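Local atomic coordinates of glucose-resistance amylase regulator (Weissella paramesenteroides ATCC 33313, PDB entry 4RK6), a protein that binds glucose in its sugar-binding domain and probably acts as a LacI-family transcriptional regulator that binds DNA. Residues A[14-19]-A[68-73]; A[81-86]-A[100-105]. One frame throughout, in Å; residues are numbered along the deposited sequence.

Interaction 1: residues A[14-19]-A[68-73]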
ATOM      1  N   GLY A  14      17.554   1.123  12.318  1.00 24.87           N
ATOM      2  CA  GLY A  14      16.145   0.806  12.520  1.00 27.20           C
ATOM      3  C   GLY A  14      15.260   1.865  11.928  1.00 23.76           C
ATOM      4  O   GLY A  14      15.653   3.027  11.806  1.00 24.71           O
ATOM      5  N   VAL A  15      14.055   1.480  11.541  1.00 23.03           N
ATOM      6  CA  VAL A  15      13.068   2.438  11.045  1.00 24.03           C
ATOM      7  C   VAL A  15      11.790   2.152  11.794  1.00 27.76           C
ATOM      8  O   VAL A  15      11.408   1.000  11.913  1.00 28.45           O
ATOM      9  CB  VAL A  15      12.803   2.294   9.538  1.00 32.29           C
ATOM     10  CG1 VAL A  15      11.900   3.412   9.032  1.00 29.54           C
ATOM     11  CG2 VAL A  15      14.102   2.285   8.772  1.00 57.83           C
ATOM     12  N   VAL A  16      11.174   3.200  12.321  1.00 24.44           N
ATOM     13  CA  VAL A  16       9.950   3.070  13.109  1.00 27.71           C
ATOM     14  C   VAL A  16       8.836   3.629  12.242  1.00 23.48           C
ATOM     15  O   VAL A  16       8.837   4.797  11.864  1.00 28.48           O
ATOM     16  CB  VAL A  16      10.039   3.802  14.470  1.00 29.84           C
ATOM     17  CG1 VAL A  16       8.728   3.678  15.249  1.00 29.75           C
ATOM     18  CG2 VAL A  16      11.162   3.239  15.315  1.00 27.68           C
ATOM     19  N   VAL A  17       7.886   2.754  11.921  1.00 29.05           N
ATOM     20  CA  VAL A  17       6.753   3.063  11.048  1.00 25.63           C
ATOM     21  C   VAL A  17       5.455   2.996  11.871  1.00 28.11           C
ATOM     22  O   VAL A  17       5.273   2.074  12.661  1.00 32.26           O
ATOM     23  CB  VAL A  17       6.661   2.032   9.907  1.00 30.94           C
ATOM     24  CG1 VAL A  17       5.559   2.384   8.915  1.00 48.04           C
ATOM     25  CG2 VAL A  17       8.009   1.914   9.197  1.00 36.82           C
ATOM     26  N   PRO A  18       4.575   3.981  11.709  1.00 30.53           N
ATOM     27  CA  PRO A  18       3.280   3.876  12.406  1.00 46.44           C
ATOM     28  C   PRO A  18       2.428   2.722  11.872  1.00 48.86           C
ATOM     29  O   PRO A  18       2.491   2.398  10.681  1.00 40.60           O
ATOM     30  CB  PRO A  18       2.602   5.223  12.125  1.00 45.63           C
ATOM     31  CG  PRO A  18       3.293   5.795  10.941  1.00 55.40           C
ATOM     32  CD  PRO A  18       4.647   5.153  10.816  1.00 33.17           C
ATOM     33  N   LEU A  19       1.651   2.087  12.746  1.00 48.56           N
ATOM     34  CA  LEU A  19       0.738   1.028  12.295  1.00 53.45           C
ATOM     35  C   LEU A  19      -0.222   1.546  11.218  1.00 56.79           C
ATOM     36  O   LEU A  19      -0.496   0.854  10.235  1.00 50.64           O
ATOM     37  CB  LEU A  19      -0.059   0.433  13.459  1.00 54.96           C
ATOM     38  CG  LEU A  19       0.394  -0.923  14.018  1.00 58.24           C
ATOM     39  CD1 LEU A  19      -0.696  -1.441  14.942  1.00105.51           C
ATOM     40  CD2 LEU A  19       0.702  -1.949  12.930  1.00 56.37           C
ATOM     41  N   GLY A  68      22.643   1.519  15.046  1.00 27.75           N
ATOM     42  CA  GLY A  68      23.450   2.732  15.026  1.00 29.81           C
ATOM     43  C   GLY A  68      22.607   3.991  14.886  1.00 26.75           C
ATOM     44  O   GLY A  68      23.045   5.087  15.243  1.00 25.35           O
ATOM     45  N   ALA A  69      21.410   3.829  14.331  1.00 25.54           N
ATOM     46  CA  ALA A  69      20.536   4.947  14.004  1.00 20.67           C
ATOM     47  C   ALA A  69      19.130   4.457  13.956  1.00 26.44           C
ATOM     48  O   ALA A  69      18.892   3.292  13.657  1.00 24.61           O
ATOM     49  CB  ALA A  69      20.908   5.567  12.669  1.00 26.16           C
ATOM     50  N   VAL A  70      18.195   5.365  14.222  1.00 20.64           N
ATOM     51  CA  VAL A  70      16.776   5.066  14.150  1.00 23.17           C
ATOM     52  C   VAL A  70      16.153   6.171  13.360  1.00 24.85           C
ATOM     53  O   VAL A  70      16.325   7.335  13.682  1.00 25.35           O
ATOM     54  CB  VAL A  70      16.123   4.996  15.543  1.00 21.24           C
ATOM     55  CG1 VAL A  70      14.611   4.827  15.416  1.00 25.60           C
ATOM     56  CG2 VAL A  70      16.739   3.864  16.346  1.00 23.31           C
ATOM     57  N   PHE A  71      15.431   5.795  12.316  1.00 19.56           N
ATOM     58  CA  PHE A  71      14.735   6.709  11.474  1.00 21.04           C
ATOM     59  C   PHE A  71      13.277   6.710  11.861  1.00 25.98           C
ATOM     60  O   PHE A  71      12.654   5.658  11.897  1.00 26.47           O
ATOM     61  CB  PHE A  71      14.927   6.317  10.017  1.00 25.65           C
ATOM     62  CG  PHE A  71      16.363   6.417   9.596  1.00 22.26           C
ATOM     63  CD1 PHE A  71      16.939   7.668   9.407  1.00 26.51           C
ATOM     64  CD2 PHE A  71      17.165   5.301   9.521  1.00 26.70           C
ATOM     65  CE1 PHE A  71      18.279   7.789   9.080  1.00 26.02           C
ATOM     66  CE2 PHE A  71      18.501   5.415   9.187  1.00 26.46           C
ATOM     67  CZ  PHE A  71      19.059   6.662   8.972  1.00 26.37           C
HETATM   68  N   MSE A  72      12.748   7.895  12.149  1.00 23.66           N
HETATM   69  CA  MSE A  72      11.355   8.058  12.580  0.50 19.61           C
HETATM   70  C   MSE A  72      10.519   8.636  11.468  1.00 26.23           C
HETATM   71  O   MSE A  72      10.851   9.682  10.935  1.00 26.97           O
HETATM   72  CB  MSE A  72      11.331   9.034  13.754  0.50 23.54           C
HETATM   73  CG  MSE A  72      12.315   8.608  14.826  0.50 24.11           C
HETATM   74 SE   MSE A  72      11.579   7.070  15.817  0.50 22.48          SE
HETATM   75  CE  MSE A  72      12.897   7.057  17.275  0.50 26.06           C
ATOM     76  N   LEU A  73       9.410   7.977  11.120  1.00 29.04           N
ATOM     77  CA  LEU A  73       8.511   8.474  10.063  1.00 33.10           C
ATOM     78  C   LEU A  73       7.255   9.149  10.619  1.00 56.60           C
ATOM     79  O   LEU A  73       6.668   9.990   9.949  1.00 57.12           O
ATOM     80  CB  LEU A  73       8.066   7.336   9.156  1.00 35.41           C
ATOM     81  CG  LEU A  73       9.090   6.361   8.589  1.00 50.68           C
ATOM     82  CD1 LEU A  73       8.545   5.758   7.302  1.00 45.81           C
ATOM     83  CD2 LEU A  73      10.439   7.006   8.334  1.00 40.40           C
TER
HETATM   84  O   HOH W   1       7.783   6.744  12.933  1.00 47.65           O
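Val16 packs against two side chains of 68-73 on one face of the sheet. Its CG2 lies 3.8 Å from Val70 CG1. In one of the two conformers modelled for selenomethionine Met72, the selenium sits 3.9 Å from Val16 CB, and the two side chains run side by side and point the same way. On the other face Val15 meets Leu73, CG1 to CD2 at 3.9 Å. Val15 CG1 stands anti to the backbone N (chi1 -173°), which carries it toward Leu73. The Phe71 ring lies obliquely to Val15 CG2 and to the carbonyl oxygen of Gly14. Helix 24-39 covers this face through Leu32, which touches both Val15 and Phe71. The two segments are neighbouring parallel strands in the N-terminal half of a periplasmic-binding-protein-like fold. Gly14 N donates to Ala69 O at 2.9 Å. Gly14 O accepts from Phe71 N at 2.8 Å, and Val16 N donates to Phe71 O at 2.9 Å. The strands then spread. Leu73 N reaches Val16 O only weakly, at 3.3 Å. A water may also bridge these two atoms at the widening end, though its approach to Val16 O is doubtfully short.

Interaction 2: residues A[81-86]-A[100-105]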
HETATM    1  N   MSE A  81      11.308   8.361  24.045  1.00 28.24           N
HETATM    2  CA  MSE A  81      11.971   7.416  23.121  1.00 26.53           C
HETATM    3  C   MSE A  81      13.127   8.091  22.421  1.00 22.21           C
HETATM    4  O   MSE A  81      14.193   7.521  22.312  1.00 26.44           O
HETATM    5  CB  MSE A  81      10.996   6.840  22.056  1.00 28.42           C
HETATM    6  CG  MSE A  81      11.654   5.705  21.264  1.00 37.11           C
HETATM    7 SE   MSE A  81      10.329   5.089  19.935  1.00 39.30          SE
HETATM    8  CE  MSE A  81       9.107   4.336  21.265  1.00 36.06           C
ATOM      9  N   ILE A  82      12.906   9.319  21.959  1.00 27.76           N
ATOM     10  CA  ILE A  82      13.948  10.098  21.295  1.00 24.38           C
ATOM     11  C   ILE A  82      15.074  10.329  22.293  1.00 25.29           C
ATOM     12  O   ILE A  82      16.230  10.009  22.019  1.00 23.73           O
ATOM     13  CB  ILE A  82      13.409  11.441  20.762  1.00 29.49           C
ATOM     14  CG1 ILE A  82      12.411  11.205  19.626  1.00 32.78           C
ATOM     15  CG2 ILE A  82      14.556  12.331  20.280  1.00 26.57           C
ATOM     16  CD1 ILE A  82      11.548  12.409  19.306  1.00 31.22           C
ATOM     17  N   ASP A  83      14.734  10.842  23.473  1.00 24.25           N
ATOM     18  CA  ASP A  83      15.731  11.031  24.523  1.00 24.29           C
ATOM     19  C   ASP A  83      16.484   9.755  24.900  1.00 22.62           C
ATOM     20  O   ASP A  83      17.698   9.772  24.944  1.00 24.03           O
ATOM     21  CB  ASP A  83      15.123  11.654  25.787  1.00 22.88           C
ATOM     22  CG  ASP A  83      14.823  13.133  25.625  1.00 29.41           C
ATOM     23  OD1 ASP A  83      15.759  13.900  25.275  1.00 30.92           O
ATOM     24  OD2 ASP A  83      13.648  13.527  25.859  1.00 29.67           O
ATOM     25  N   LYS A  84      15.779   8.656  25.170  1.00 24.14           N
ATOM     26  CA  LYS A  84      16.463   7.422  25.560  1.00 24.56           C
ATOM     27  C   LYS A  84      17.418   6.918  24.464  1.00 22.21           C
ATOM     28  O   LYS A  84      18.527   6.455  24.756  1.00 26.78           O
ATOM     29  CB  LYS A  84      15.455   6.335  25.971  1.00 26.67           C
ATOM     30  CG  LYS A  84      14.884   6.549  27.380  1.00 30.70           C
ATOM     31  CD  LYS A  84      13.940   5.410  27.753  1.00 45.41           C
ATOM     32  CE  LYS A  84      13.846   5.174  29.252  1.00 87.37           C
ATOM     33  NZ  LYS A  84      15.156   4.800  29.847  1.00 61.14           N
ATOM     34  N   LEU A  85      17.025   7.056  23.213  1.00 23.44           N
ATOM     35  CA  LEU A  85      17.902   6.609  22.113  1.00 22.97           C
ATOM     36  C   LEU A  85      19.126   7.495  22.010  1.00 19.88           C
ATOM     37  O   LEU A  85      20.252   7.009  21.983  1.00 23.92           O
ATOM     38  CB  LEU A  85      17.151   6.559  20.775  1.00 23.83           C
ATOM     39  CG  LEU A  85      16.072   5.477  20.710  1.00 26.44           C
ATOM     40  CD1 LEU A  85      15.138   5.786  19.566  1.00 26.01           C
ATOM     41  CD2 LEU A  85      16.666   4.085  20.557  1.00 27.58           C
ATOM     42  N   LEU A  86      18.927   8.810  22.028  1.00 24.61           N
ATOM     43  CA  LEU A  86      20.066   9.721  21.979  1.00 25.28           C
ATOM     44  C   LEU A  86      21.024   9.476  23.138  1.00 23.72           C
ATOM     45  O   LEU A  86      22.233   9.549  22.975  1.00 23.64           O
ATOM     46  CB  LEU A  86      19.598  11.171  21.996  1.00 23.33           C
ATOM     47  CG  LEU A  86      18.822  11.704  20.791  1.00 25.54           C
ATOM     48  CD1 LEU A  86      18.251  13.080  21.114  1.00 22.72           C
ATOM     49  CD2 LEU A  86      19.701  11.790  19.549  1.00 26.25           C
ATOM     50  N   SER A 100      11.702  16.757  16.726  1.00 34.36           N
ATOM     51  CA  SER A 100      12.340  17.424  17.850  1.00 30.99           C
ATOM     52  C   SER A 100      13.441  18.338  17.391  1.00 33.89           C
ATOM     53  O   SER A 100      14.163  18.044  16.447  1.00 30.45           O
ATOM     54  CB  SER A 100      12.909  16.419  18.848  1.00 29.08           C
ATOM     55  OG  SER A 100      13.741  17.090  19.790  1.00 36.58           O
ATOM     56  N   GLU A 101      13.553  19.468  18.082  1.00 40.92           N
ATOM     57  CA  GLU A 101      14.676  20.392  17.940  1.00 37.71           C
ATOM     58  C   GLU A 101      16.059  19.764  18.200  1.00 32.39           C
ATOM     59  O   GLU A 101      17.087  20.284  17.748  1.00 32.25           O
ATOM     60  CB  GLU A 101      14.457  21.609  18.868  1.00 48.29           C
ATOM     61  CG  GLU A 101      14.391  21.304  20.371  1.00 52.03           C
ATOM     62  CD  GLU A 101      13.114  20.595  20.835  1.00101.92           C
ATOM     63  OE1 GLU A 101      13.128  20.002  21.934  1.00 44.82           O
ATOM     64  OE2 GLU A 101      12.091  20.614  20.117  1.00 62.44           O
ATOM     65  N   GLN A 102      16.066  18.632  18.903  1.00 24.56           N
ATOM     66  CA  GLN A 102      17.276  17.914  19.248  1.00 25.10           C
ATOM     67  C   GLN A 102      17.860  17.107  18.094  1.00 27.54           C
ATOM     68  O   GLN A 102      18.996  16.654  18.187  1.00 28.88           O
ATOM     69  CB  GLN A 102      17.001  16.922  20.385  1.00 30.72           C
ATOM     70  CG  GLN A 102      16.539  17.518  21.707  1.00 37.16           C
ATOM     71  CD  GLN A 102      15.919  16.451  22.591  1.00 33.64           C
ATOM     72  OE1 GLN A 102      14.894  15.865  22.240  1.00 34.75           O
ATOM     73  NE2 GLN A 102      16.559  16.161  23.705  1.00 31.68           N
ATOM     74  N   ILE A 103      17.076  16.894  17.034  1.00 26.13           N
ATOM     75  CA  ILE A 103      17.478  15.967  15.982  1.00 22.47           C
ATOM     76  C   ILE A 103      17.367  16.550  14.582  1.00 25.35           C
ATOM     77  O   ILE A 103      16.654  17.507  14.366  1.00 31.12           O
ATOM     78  CB  ILE A 103      16.656  14.659  16.043  1.00 22.68           C
ATOM     79  CG1 ILE A 103      15.201  14.849  15.627  1.00 21.56           C
ATOM     80  CG2 ILE A 103      16.774  14.009  17.417  1.00 28.42           C
ATOM     81  CD1 ILE A 103      14.452  13.527  15.585  1.00 25.57           C
ATOM     82  N   SER A 104      18.079  15.953  13.640  1.00 24.65           N
ATOM     83  CA  SER A 104      17.983  16.375  12.247  1.00 23.71           C
ATOM     84  C   SER A 104      16.742  15.780  11.584  1.00 22.30           C
ATOM     85  O   SER A 104      16.169  14.802  12.052  1.00 21.44           O
ATOM     86  CB  SER A 104      19.226  15.966  11.455  1.00 26.34           C
ATOM     87  OG  SER A 104      20.368  16.659  11.928  1.00 31.23           O
ATOM     88  N   ALA A 105      16.338  16.393  10.485  1.00 23.92           N
ATOM     89  CA  ALA A 105      15.123  15.968   9.790  1.00 24.71           C
ATOM     90  C   ALA A 105      15.345  16.095   8.314  1.00 21.70           C
ATOM     91  O   ALA A 105      15.980  17.030   7.874  1.00 21.99           O
ATOM     92  CB  ALA A 105      13.936  16.819  10.191  1.00 27.39           C
TER
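Asp83 and Gln102 make the polar link between helix 79-87 and the turn of 100-105. Gln102 NE2 donates to Asp83 OD1 at 2.9 Å, with an N-H...O angle of 171°. The oxygen is met on its syn side, a little out of the carboxylate plane. The bond lies close to the amide plane of Gln102, while the two flat groups are turned 64° apart. The amide is gripped at its other end too: Ser100 OG donates to Gln102 OE1 at 3.0 Å, in the carbonyl plane and on a lone pair. The same hydroxyl accepts from Gln102 N at 2.9 Å. This is an ST turn, set within a type I beta turn from Ser100 to Ile103 that leads into strand 104-108. The bond to OE1 helps to hold the amide toward Asp83, and the bond from the backbone N holds the turn. The apolar contacts centre on Ile103. Its CG2 lies 4.0 Å from Ile82 CG2 and 4.1 Å from Leu86 CD1, and the side chains cross at about a right angle in both pairs. Leu86 CD1 also touches Gln102 CB at 4.1 Å. Ile82 CD1 reaches Ser100 CB at 4.3 Å. Ile103 rests on Val92 and Ser94 of strand 91-95 as well.

From the N terminus, the chain lays down strand 12-18, then passes through helix 24-39, strand 42-48 and helix 52-64. Strand 69-72 returns beside the first strand, and interaction 1 closes this 48-residue loop. Helix 79-87 is the next element. The chain then adds strand 91-95 to the sheet and turns through 100-103, where interaction 2 closes a loop of 13 residues. The loops lie in series and neither nest nor cross. Interaction 1 joins two strands within the sheet, whereas interaction 2 ties a helix on that sheet to the turn before strand 104-108. The contacts meet where Leu85 packs on Val70; in one conformer of Met72, Leu85 and Met81 also touch that side chain.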